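Local coordinates for post-proline cleaving enzyme (Rickettsia typhi, PDB 4HVT), which probably cleaves oligopeptides on the carboxyl side of proline, as a serine peptidase of the prolyl oligopeptidase family, at residues Leu392-Ala397 with Ile412-Ser417; Phe354-Lys359 with Phe399-Tyr404; Arg597-Gly602 with Tyr611-Ile616; Lys264-Tyr269 with His605-Glu610. All blocks are in the same frame, centred on the assembly; numbering follows the deposited sequence. Where two conformers were deposited one is given.

Contact 1 of 4, residues Leu392-Ala397 with Ile412-Ser417; sequences LPYQNA and ITIENS. With EDO (1,2-ethanediol), chain G.
Y394 lies with one face of its ring against the backbone of strand residues I414 and E415, the nitrogen of E415 sitting over the ring centre. The phenol ring is broad and flat enough to cover a peptide group, and its rim atom CD1 also meets the methyl CG2 of I414 at 3.5 Å. The second branch of I414 points elsewhere: CD1 of I414 touches CD of P393 at 3.7 Å, and CD2 of L392 comes equally near. A beta-branched side chain suits this place because its arms reach two different parts of the loop, the tyrosine ring and the side chains of P393 and L392. ND2 of N416 donates to the carbonyl O of Q395 over 2.8 Å, with an N-H...O angle of 154° and the acceptor close to the amide plane. The side chain of N416 reaches that carbonyl because CG is tucked between the backbone N and the carbonyl carbon (chi1 77°). A water accepts a hydrogen bond from N of S417 and donates one to O of N396.

Further out, P393 is the centre of an inverse gamma turn, and OH of Y394 is hydrogen-bonded to O of P420 and OG1 of T422. The loop 392-397, which links strand 388-390 of one blade to strand 398-402 of the next, packs on strand 410-415 of the beta-propeller. With no strand ladder between them, the segments are joined by side-chain packing, one water bridge and the amide of N416, which gives its N-H to the loop and its oxygen to the backbone N of I418 just after the strand.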
# COMPACT_ATOMS: atom_id res chain seq x y z
N LEU A 392 -5.29 10.30 -22.17
CA LEU A 392 -4.19 9.41 -21.83
C LEU A 392 -3.81 8.51 -23.03
O LEU A 392 -4.60 7.68 -23.37
CB LEU A 392 -4.61 8.56 -20.65
CG LEU A 392 -4.99 9.37 -19.39
CD1 LEU A 392 -5.28 8.49 -18.21
CD2 LEU A 392 -3.95 10.42 -19.01
N PRO A 393 -2.62 8.67 -23.60
CA PRO A 393 -2.36 7.93 -24.84
C PRO A 393 -1.84 6.53 -24.67
O PRO A 393 -0.91 6.10 -25.39
CB PRO A 393 -1.30 8.81 -25.53
CG PRO A 393 -0.48 9.31 -24.40
CD PRO A 393 -1.47 9.51 -23.24
N TYR A 394 -2.46 5.79 -23.75
CA TYR A 394 -2.28 4.34 -23.64
C TYR A 394 -3.69 3.65 -23.66
O TYR A 394 -4.67 4.18 -23.10
CB TYR A 394 -1.59 4.05 -22.30
CG TYR A 394 -0.07 4.17 -22.15
CD1 TYR A 394 0.59 5.39 -22.27
CD2 TYR A 394 0.68 3.07 -21.73
CE1 TYR A 394 1.97 5.49 -22.07
CE2 TYR A 394 2.06 3.15 -21.56
CZ TYR A 394 2.70 4.37 -21.70
OH TYR A 394 4.08 4.46 -21.50
N GLN A 395 -3.80 2.46 -24.26
CA GLN A 395 -4.97 1.60 -24.00
C GLN A 395 -4.90 1.04 -22.58
O GLN A 395 -3.82 0.79 -22.07
CB GLN A 395 -5.03 0.40 -24.97
CG GLN A 395 -5.28 0.80 -26.42
CD GLN A 395 -6.70 1.31 -26.65
OE1 GLN A 395 -6.90 2.41 -27.17
NE2 GLN A 395 -7.69 0.52 -26.22
N ASN A 396 -6.05 0.82 -21.94
CA ASN A 396 -6.03 0.31 -20.56
C ASN A 396 -5.08 1.11 -19.63
O ASN A 396 -4.41 0.59 -18.75
CB ASN A 396 -5.71 -1.18 -20.55
CG ASN A 396 -6.94 -2.05 -20.82
OD1 ASN A 396 -7.06 -2.62 -21.88
ND2 ASN A 396 -7.87 -2.09 -19.87
N ALA A 397 -5.14 2.41 -19.80
CA ALA A 397 -4.24 3.33 -19.10
C ALA A 397 -4.36 3.26 -17.57
O ALA A 397 -5.45 3.04 -17.03
CB ALA A 397 -4.52 4.75 -19.54
N ILE A 412 4.03 13.20 -14.20
CA ILE A 412 2.89 12.31 -14.45
C ILE A 412 3.47 10.99 -14.94
O ILE A 412 4.41 11.03 -15.74
CB ILE A 412 1.93 12.93 -15.51
CG1 ILE A 412 0.89 13.93 -14.88
CG2 ILE A 412 1.11 11.87 -16.20
CD1 ILE A 412 1.50 15.00 -14.12
N THR A 413 2.91 9.87 -14.50
CA THR A 413 3.20 8.60 -15.17
C THR A 413 1.96 8.08 -15.87
O THR A 413 0.84 8.18 -15.32
CB THR A 413 3.79 7.55 -14.24
OG1 THR A 413 2.89 7.28 -13.14
CG2 THR A 413 5.09 8.04 -13.71
N ILE A 414 2.13 7.45 -17.04
CA ILE A 414 1.06 6.70 -17.70
C ILE A 414 1.70 5.38 -18.15
O ILE A 414 2.86 5.36 -18.64
CB ILE A 414 0.39 7.41 -18.89
CG1 ILE A 414 0.02 8.87 -18.59
CG2 ILE A 414 -0.88 6.71 -19.33
CD1 ILE A 414 -0.40 9.71 -19.75
N GLU A 415 0.95 4.31 -17.99
CA GLU A 415 1.42 2.95 -18.29
C GLU A 415 0.21 2.05 -18.53
O GLU A 415 -0.96 2.46 -18.35
CB GLU A 415 2.19 2.37 -17.10
CG GLU A 415 1.32 2.04 -15.88
CD GLU A 415 2.17 1.92 -14.65
OE1 GLU A 415 2.51 0.79 -14.23
OE2 GLU A 415 2.57 2.98 -14.09
N ASN A 416 0.51 0.81 -18.94
CA ASN A 416 -0.49 -0.24 -18.85
C ASN A 416 0.24 -1.54 -18.55
O ASN A 416 1.42 -1.57 -18.35
CB ASN A 416 -1.45 -0.28 -20.08
CG ASN A 416 -0.85 -0.90 -21.33
OD1 ASN A 416 0.07 -1.70 -21.23
ND2 ASN A 416 -1.39 -0.55 -22.53
N SER A 417 -0.49 -2.62 -18.40
CA SER A 417 0.14 -3.82 -17.88
C SER A 417 1.30 -4.33 -18.76
O SER A 417 2.17 -5.02 -18.25
CB SER A 417 -0.91 -4.91 -17.70
OG SER A 417 -0.38 -6.08 -17.06
C1 EDO G . 5.70 4.47 -11.15
O1 EDO G . 5.08 4.31 -9.87
C2 EDO G . 5.03 3.61 -12.21
O2 EDO G . 3.68 3.35 -11.84
O HOH W 1 -3.29 -1.91 -17.78

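Contact 2 of 4, residues Phe354-Lys359 with Phe399-Tyr404; sequences FISTTK and FGMSSY
F354 and F399 meet rim to rim between two neighbouring blades of the beta-propeller, on strands 350-357 and 398-402, which run in roughly the same direction at 36° to each other. The strand axes approach to 8.1 Å, too far for backbone pairing, so side chains fill the gap. The two phenyl rings have planes only 21° apart, yet neither covers the other: CZ of F354 comes to the edge of F399, 3.5 Å from its CD2. Large aromatic rings suit a place where separate sheets must be bridged. M401 continues the apolar seam, its CG lying 3.8 Å from CE1 of F354. With CG between the backbone N and the carbonyl carbon (chi1 72°), SD of M401 comes 3.7 Å from CB of S356, and the bend at chi3 keeps CE near the same serine.

Toward the strand ends the backbones converge and small residues replace the rings. T358 sets its methyl CG2 against CB of S403. Serine, short and polar, fits this narrow end: OG of S403 lies 2.7 Å from OG of S356 and donates to the carbonyl O of T357 at 2.6 Å, approaching from above the carbonyl plane.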
# COMPACT_ATOMS: atom_id res chain seq x y z
N PHE A 354 -8.00 9.58 -7.06
CA PHE A 354 -7.32 10.58 -6.27
C PHE A 354 -7.53 11.99 -6.80
O PHE A 354 -7.87 12.19 -7.97
CB PHE A 354 -5.81 10.29 -6.07
CG PHE A 354 -4.97 10.32 -7.31
CD1 PHE A 354 -4.59 11.54 -7.86
CD2 PHE A 354 -4.57 9.13 -7.93
CE1 PHE A 354 -3.80 11.59 -9.02
CE2 PHE A 354 -3.74 9.17 -9.04
CZ PHE A 354 -3.38 10.40 -9.60
N ILE A 355 -7.27 12.95 -5.91
CA ILE A 355 -7.04 14.38 -6.26
C ILE A 355 -5.55 14.70 -6.11
O ILE A 355 -4.90 14.22 -5.18
CB ILE A 355 -7.81 15.28 -5.32
CG1 ILE A 355 -9.32 15.25 -5.62
CG2 ILE A 355 -7.35 16.74 -5.29
CD1 ILE A 355 -9.75 16.11 -6.78
N SER A 356 -5.00 15.52 -7.02
CA SER A 356 -3.63 16.01 -6.83
C SER A 356 -3.67 17.45 -7.32
O SER A 356 -4.42 17.78 -8.25
CB SER A 356 -2.63 15.17 -7.61
OG SER A 356 -1.31 15.32 -7.12
N THR A 357 -2.87 18.30 -6.70
CA THR A 357 -3.01 19.72 -6.93
C THR A 357 -1.69 20.32 -7.41
O THR A 357 -0.61 19.88 -6.93
CB THR A 357 -3.43 20.39 -5.58
OG1 THR A 357 -4.66 19.78 -5.12
CG2 THR A 357 -3.70 21.82 -5.77
N THR A 358 -1.78 21.28 -8.33
CA THR A 358 -0.67 22.16 -8.72
C THR A 358 -1.03 23.58 -8.31
O THR A 358 -2.13 23.85 -7.77
CB THR A 358 -0.31 22.09 -10.19
OG1 THR A 358 -1.33 22.76 -10.98
CG2 THR A 358 -0.11 20.67 -10.64
N LYS A 359 -0.11 24.50 -8.57
CA LYS A 359 -0.35 25.92 -8.23
C LYS A 359 -1.69 26.42 -8.74
O LYS A 359 -2.37 27.22 -8.07
CB LYS A 359 0.77 26.78 -8.84
CG LYS A 359 0.76 28.25 -8.40
CD LYS A 359 1.79 29.07 -9.15
CE LYS A 359 3.19 28.97 -8.59
NZ LYS A 359 4.17 29.85 -9.30
N PHE A 399 -2.74 5.65 -14.45
CA PHE A 399 -2.27 7.01 -14.22
C PHE A 399 -1.75 7.22 -12.82
O PHE A 399 -2.36 6.79 -11.84
CB PHE A 399 -3.41 7.98 -14.50
CG PHE A 399 -3.06 9.44 -14.34
CD1 PHE A 399 -2.57 10.18 -15.40
CD2 PHE A 399 -3.33 10.10 -13.13
CE1 PHE A 399 -2.29 11.55 -15.25
CE2 PHE A 399 -3.08 11.45 -12.98
CZ PHE A 399 -2.55 12.18 -14.04
N GLY A 400 -0.63 7.94 -12.72
CA GLY A 400 -0.13 8.37 -11.45
C GLY A 400 0.54 9.70 -11.58
O GLY A 400 0.88 10.15 -12.71
N MET A 401 0.72 10.37 -10.44
CA MET A 401 1.43 11.65 -10.50
C MET A 401 1.93 12.10 -9.12
O MET A 401 1.44 11.63 -8.12
CB MET A 401 0.57 12.75 -11.13
CG MET A 401 -0.59 13.25 -10.27
SD MET A 401 -1.62 14.46 -11.14
CE MET A 401 -0.73 15.93 -11.12
N SER A 402 2.90 13.01 -9.16
CA SER A 402 3.39 13.71 -7.96
C SER A 402 3.26 15.20 -8.24
O SER A 402 3.56 15.66 -9.33
CB SER A 402 4.85 13.37 -7.65
OG SER A 402 5.77 13.66 -8.67
N SER A 403 2.76 15.95 -7.25
CA SER A 403 2.60 17.40 -7.44
C SER A 403 2.36 18.05 -6.10
O SER A 403 2.03 17.35 -5.12
CB SER A 403 1.45 17.76 -8.38
OG SER A 403 0.18 17.50 -7.76
N TYR A 404 2.52 19.35 -6.10
CA TYR A 404 2.24 20.21 -4.91
C TYR A 404 1.62 21.50 -5.36
O TYR A 404 1.94 22.05 -6.42
CB TYR A 404 3.52 20.61 -4.19
CG TYR A 404 4.42 19.52 -3.70
CD1 TYR A 404 4.25 18.95 -2.49
CD2 TYR A 404 5.52 19.17 -4.45
CE1 TYR A 404 5.12 17.98 -2.01
CE2 TYR A 404 6.39 18.20 -4.01
CZ TYR A 404 6.20 17.62 -2.80
OH TYR A 404 7.08 16.66 -2.34

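Contact 3 of 4, residues Arg597-Gly602 with Tyr611-Ile616; sequences RYKEFG and YGDPEI. With EDO (1,2-ethanediol), chain E.
K599 supplies the ionic part of this contact, its ammonium reaching two carboxylates of the facing turn. NZ donates to OD1 of D613 at 2.7 Å and to OE1 of E615 at 2.9 Å, meeting the first on its syn side and the second on its anti side. A long lysine chain, bent at chi3 (-53°), can bring one charge to both. OD1 of D613 also accepts the backbone N-H of E615, an Asx turn, from the opposite face of its carboxylate plane.

OH of Y598 donates to O of G612 at 2.7 Å; G612, with positive phi, is the first residue to leave helix 608-611.

Aromatic and apolar contacts gather round the same tyrosine. Y611 directs its ring edge at a face of Y598 in a T-shaped pair, planes at 72°, while CG of P614 lies 3.8 Å from CE2 of Y598. P614, its phi fixed near -58°, fits the second position of the type I turn D613-I616. OH of Y611 is hydrogen-bonded to OD1 of N567, which follows the probable nucleophilic serine.

The shared positive charge probably eases the closeness of two acids in this loop region of the hydrolase domain.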
# COMPACT_ATOMS: atom_id res chain seq x y z
N ARG A 597 -8.41 -15.90 16.11
CA ARG A 597 -7.52 -15.27 17.09
C ARG A 597 -6.86 -13.99 16.59
O ARG A 597 -6.03 -13.43 17.29
CB ARG A 597 -6.41 -16.26 17.51
CG ARG A 597 -6.99 -17.52 18.15
CD ARG A 597 -5.95 -18.36 18.90
NE ARG A 597 -5.19 -17.64 19.88
CZ ARG A 597 -3.97 -17.95 20.33
NH1 ARG A 597 -3.36 -19.04 19.93
NH2 ARG A 597 -3.38 -17.18 21.23
N TYR A 598 -7.26 -13.51 15.42
CA TYR A 598 -6.54 -12.38 14.77
C TYR A 598 -6.44 -11.15 15.65
O TYR A 598 -5.46 -10.42 15.56
CB TYR A 598 -7.05 -12.00 13.36
CG TYR A 598 -8.35 -11.26 13.32
CD1 TYR A 598 -8.36 -9.88 13.37
CD2 TYR A 598 -9.54 -11.93 13.20
CE1 TYR A 598 -9.54 -9.19 13.34
CE2 TYR A 598 -10.74 -11.27 13.15
CZ TYR A 598 -10.73 -9.86 13.20
OH TYR A 598 -11.88 -9.13 13.15
N LYS A 599 -7.43 -10.92 16.54
CA LYS A 599 -7.38 -9.72 17.37
C LYS A 599 -6.21 -9.73 18.36
O LYS A 599 -5.83 -8.67 18.86
CB LYS A 599 -8.68 -9.48 18.17
CG LYS A 599 -9.93 -9.28 17.32
CD LYS A 599 -11.20 -8.95 18.09
CE LYS A 599 -11.58 -9.93 19.23
NZ LYS A 599 -12.81 -9.48 19.96
N GLU A 600 -5.71 -10.92 18.69
CA GLU A 600 -4.65 -11.08 19.67
C GLU A 600 -3.26 -10.76 19.15
O GLU A 600 -2.35 -10.75 19.93
CB GLU A 600 -4.66 -12.52 20.20
CG GLU A 600 -5.93 -12.92 20.90
CD GLU A 600 -5.86 -14.39 21.28
OE1 GLU A 600 -4.94 -14.74 22.07
OE2 GLU A 600 -6.70 -15.20 20.81
N PHE A 601 -3.11 -10.52 17.85
CA PHE A 601 -1.78 -10.46 17.23
C PHE A 601 -1.62 -9.17 16.43
O PHE A 601 -2.53 -8.79 15.66
CB PHE A 601 -1.57 -11.66 16.30
CG PHE A 601 -1.51 -12.97 17.04
CD1 PHE A 601 -0.34 -13.36 17.68
CD2 PHE A 601 -2.61 -13.78 17.14
CE1 PHE A 601 -0.29 -14.55 18.39
CE2 PHE A 601 -2.60 -14.95 17.90
CZ PHE A 601 -1.42 -15.35 18.50
N GLY A 602 -0.48 -8.50 16.60
CA GLY A 602 -0.20 -7.30 15.80
C GLY A 602 -1.28 -6.23 15.94
O GLY A 602 -1.80 -6.05 17.07
N TYR A 611 -13.63 -8.03 9.12
CA TYR A 611 -13.78 -9.48 9.15
C TYR A 611 -14.91 -9.97 10.06
O TYR A 611 -15.32 -11.11 9.96
CB TYR A 611 -12.47 -10.11 9.60
CG TYR A 611 -11.28 -9.82 8.68
CD1 TYR A 611 -11.23 -10.30 7.36
CD2 TYR A 611 -10.20 -9.11 9.16
CE1 TYR A 611 -10.15 -10.01 6.52
CE2 TYR A 611 -9.12 -8.82 8.33
CZ TYR A 611 -9.10 -9.30 7.03
OH TYR A 611 -8.01 -8.99 6.24
N GLY A 612 -15.45 -9.08 10.87
CA GLY A 612 -16.38 -9.48 11.96
C GLY A 612 -15.58 -9.82 13.20
O GLY A 612 -14.39 -10.09 13.13
N ASP A 613 -16.27 -9.80 14.35
CA ASP A 613 -15.71 -10.05 15.65
C ASP A 613 -15.83 -11.55 16.05
O ASP A 613 -16.91 -12.00 16.33
CB ASP A 613 -16.40 -9.17 16.67
CG ASP A 613 -15.72 -9.17 17.98
OD1 ASP A 613 -14.88 -10.05 18.27
OD2 ASP A 613 -16.00 -8.26 18.76
N PRO A 614 -14.71 -12.28 16.08
CA PRO A 614 -14.80 -13.69 16.53
C PRO A 614 -15.35 -13.95 17.93
O PRO A 614 -15.62 -15.13 18.26
CB PRO A 614 -13.34 -14.19 16.43
CG PRO A 614 -12.48 -13.07 15.95
CD PRO A 614 -13.32 -11.82 15.86
N GLU A 615 -15.54 -12.91 18.75
CA GLU A 615 -16.15 -13.09 20.03
C GLU A 615 -17.67 -12.74 20.02
O GLU A 615 -18.30 -12.72 21.04
CB GLU A 615 -15.37 -12.31 21.10
CG GLU A 615 -13.98 -12.89 21.30
CD GLU A 615 -13.20 -12.24 22.41
OE1 GLU A 615 -13.09 -11.01 22.39
OE2 GLU A 615 -12.76 -12.95 23.36
N ILE A 616 -18.22 -12.43 18.82
CA ILE A 616 -19.67 -12.33 18.65
C ILE A 616 -20.11 -13.66 17.99
O ILE A 616 -19.65 -13.98 16.91
CB ILE A 616 -20.15 -11.12 17.79
CG1 ILE A 616 -19.81 -9.82 18.53
CG2 ILE A 616 -21.69 -11.23 17.69
CD1 ILE A 616 -20.03 -8.54 17.75
C1 EDO E . 2.46 -7.18 18.70
O1 EDO E . 3.05 -7.27 17.40
C2 EDO E . 2.11 -8.53 19.29
O2 EDO E . 0.82 -9.01 18.92

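Contact 4 of 4, residues Lys264-Tyr269 with His605-Glu610; sequences KDFYNY and HSWVTE
T609, F266 and Y267 carry this meeting of the two domains: a loop between strands 257-263 and 269-275 of the beta-propeller touches the start of helix 608-611 in the alpha/beta-hydrolase domain. T609 stands at the first turn of the helix and uses both branches. OG1 donates to the carbonyl O of D265 over 2.7 Å, almost in line with the C=O bond, while the methyl CG2 rests 4.0 Å from CB of the same aspartate. The short threonine side chain suits the site, bringing a hydroxyl to the carbonyl while its methyl packs on that CB. A water gives hydrogen bonds to O of D265 and O of S606 and accepts from N of T609, tying the loop to the helix start.

F266 projects toward the hydrolase segment with CG anti to its backbone N (chi1 -155°), placing CD1 3.4 Å from O of S606. The edge of W607 is turned to the face of F266 in an offset edge-to-face pair, planes at 61°, and F488 meets both rings.

The loop is shaped by D265, whose OD1 accepts from the backbone N-H groups of Y267 and N268, an Asx turn and motif, and from the side-chain amide of N268. Y267, next in the loop, points toward the helix, and R307 makes a cation-pi contact with its ring. E610 is salt-bridged to R535 and accepts a hydrogen bond from H527. A tyrosine is long enough to cross to this acid: OH of Y267 donates to OE1 of E610 at 2.6 Å, from above the carboxylate plane.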
# COMPACT_ATOMS: atom_id res chain seq x y z
N LYS A 264 -11.83 5.81 14.42
CA LYS A 264 -12.53 5.09 15.49
C LYS A 264 -12.54 3.57 15.25
O LYS A 264 -12.24 2.78 16.16
CB LYS A 264 -13.97 5.58 15.57
CG LYS A 264 -14.14 7.09 15.67
CD LYS A 264 -15.65 7.44 15.56
CE LYS A 264 -16.39 7.02 16.82
NZ LYS A 264 -17.87 7.03 16.64
N ASP A 265 -12.94 3.16 14.07
CA ASP A 265 -13.16 1.72 13.77
C ASP A 265 -12.74 1.28 12.36
O ASP A 265 -13.26 0.28 11.82
CB ASP A 265 -14.63 1.41 14.02
CG ASP A 265 -15.56 2.02 12.97
OD1 ASP A 265 -15.09 2.70 12.07
OD2 ASP A 265 -16.79 1.76 13.05
N PHE A 266 -11.73 1.97 11.84
CA PHE A 266 -11.15 1.77 10.53
C PHE A 266 -11.84 2.64 9.45
O PHE A 266 -11.15 3.27 8.64
CB PHE A 266 -11.06 0.32 10.10
CG PHE A 266 -9.97 0.09 9.10
CD1 PHE A 266 -8.68 -0.13 9.53
CD2 PHE A 266 -10.25 0.15 7.75
CE1 PHE A 266 -7.66 -0.29 8.59
CE2 PHE A 266 -9.22 -0.01 6.80
CZ PHE A 266 -7.95 -0.27 7.24
N TYR A 267 -13.18 2.68 9.45
CA TYR A 267 -13.98 3.39 8.42
C TYR A 267 -14.64 4.66 8.90
O TYR A 267 -14.93 5.55 8.09
CB TYR A 267 -15.05 2.46 7.81
CG TYR A 267 -14.40 1.31 7.06
CD1 TYR A 267 -13.77 1.50 5.85
CD2 TYR A 267 -14.36 0.03 7.64
CE1 TYR A 267 -13.12 0.45 5.20
CE2 TYR A 267 -13.70 -1.02 7.00
CZ TYR A 267 -13.09 -0.80 5.78
OH TYR A 267 -12.42 -1.86 5.16
N ASN A 268 -14.84 4.81 10.21
CA ASN A 268 -15.44 6.02 10.78
C ASN A 268 -14.47 6.81 11.64
O ASN A 268 -13.60 6.24 12.25
CB ASN A 268 -16.68 5.65 11.64
CG ASN A 268 -17.79 5.04 10.80
OD1 ASN A 268 -18.51 5.74 10.09
ND2 ASN A 268 -17.92 3.75 10.90
N TYR A 269 -14.63 8.14 11.63
CA TYR A 269 -13.69 9.01 12.19
C TYR A 269 -14.35 10.11 13.00
O TYR A 269 -15.50 10.48 12.72
CB TYR A 269 -12.93 9.72 11.05
CG TYR A 269 -12.11 8.87 10.15
CD1 TYR A 269 -12.72 8.10 9.13
CD2 TYR A 269 -10.73 8.89 10.23
CE1 TYR A 269 -11.92 7.37 8.25
CE2 TYR A 269 -9.95 8.15 9.38
CZ TYR A 269 -10.56 7.41 8.38
OH TYR A 269 -9.77 6.67 7.52
N HIS A 605 -6.88 -5.77 16.21
CA HIS A 605 -8.06 -5.02 16.60
C HIS A 605 -8.49 -4.03 15.52
O HIS A 605 -9.68 -3.67 15.43
CB HIS A 605 -7.76 -4.29 17.92
CG HIS A 605 -7.96 -5.16 19.10
ND1 HIS A 605 -7.05 -6.10 19.52
CD2 HIS A 605 -9.02 -5.27 19.93
CE1 HIS A 605 -7.52 -6.74 20.58
NE2 HIS A 605 -8.72 -6.26 20.84
N SER A 606 -7.58 -3.61 14.66
CA SER A 606 -7.98 -2.60 13.67
C SER A 606 -8.96 -3.09 12.60
O SER A 606 -9.63 -2.31 11.97
CB SER A 606 -6.75 -1.91 13.14
OG SER A 606 -6.05 -2.73 12.38
N TRP A 607 -9.08 -4.39 12.42
CA TRP A 607 -9.86 -4.96 11.34
C TRP A 607 -11.14 -5.68 11.73
O TRP A 607 -11.71 -6.39 10.90
CB TRP A 607 -8.98 -5.89 10.51
CG TRP A 607 -7.66 -5.25 10.13
CD1 TRP A 607 -7.48 -4.05 9.47
CD2 TRP A 607 -6.34 -5.77 10.40
NE1 TRP A 607 -6.15 -3.81 9.31
CE2 TRP A 607 -5.43 -4.81 9.92
CE3 TRP A 607 -5.84 -6.93 11.03
CZ2 TRP A 607 -4.06 -4.96 10.00
CZ3 TRP A 607 -4.45 -7.09 11.17
CH2 TRP A 607 -3.56 -6.08 10.61
N VAL A 608 -11.64 -5.44 12.93
CA VAL A 608 -12.86 -6.05 13.33
C VAL A 608 -14.02 -5.70 12.38
O VAL A 608 -14.91 -6.50 12.16
CB VAL A 608 -13.20 -5.66 14.79
CG1 VAL A 608 -14.59 -6.16 15.11
CG2 VAL A 608 -12.16 -6.30 15.72
N THR A 609 -14.05 -4.47 11.84
CA THR A 609 -15.12 -4.09 10.92
C THR A 609 -14.94 -4.67 9.54
O THR A 609 -15.88 -4.63 8.74
CB THR A 609 -15.27 -2.54 10.85
OG1 THR A 609 -14.01 -1.97 10.47
CG2 THR A 609 -15.74 -1.99 12.16
N GLU A 610 -13.75 -5.20 9.23
CA GLU A 610 -13.51 -5.87 7.96
C GLU A 610 -13.92 -7.35 8.02
O GLU A 610 -14.45 -7.85 7.06
CB GLU A 610 -12.06 -5.74 7.48
CG GLU A 610 -11.83 -6.28 6.09
CD GLU A 610 -12.44 -5.49 4.95
OE1 GLU A 610 -13.02 -4.41 5.26
OE2 GLU A 610 -12.32 -5.95 3.75
O HOH W 2 -12.23 -2.33 13.12

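Contacts 1 and 2 share one propeller sheet, since strands 398-402 and 410-415 are neighbours in it; N of T413 lies 2.7 Å from O of G400, and I412 packs on F399. None of the four is fully buried. Contact 1 is partly buried and packs the loop between two blades on a strand of the second, whereas contact 2 is a surface contact that joins the same two blades through aromatic rims and serine hydroxyls. Contacts 3 and 4, both partly buried, meet at helix 608-611, where V608 packs against Y598 and K599. Contact 3 stays inside the hydrolase domain and is the one with salt bridges across its segments; contact 4 spans the domains with neutral donors, a water and rings.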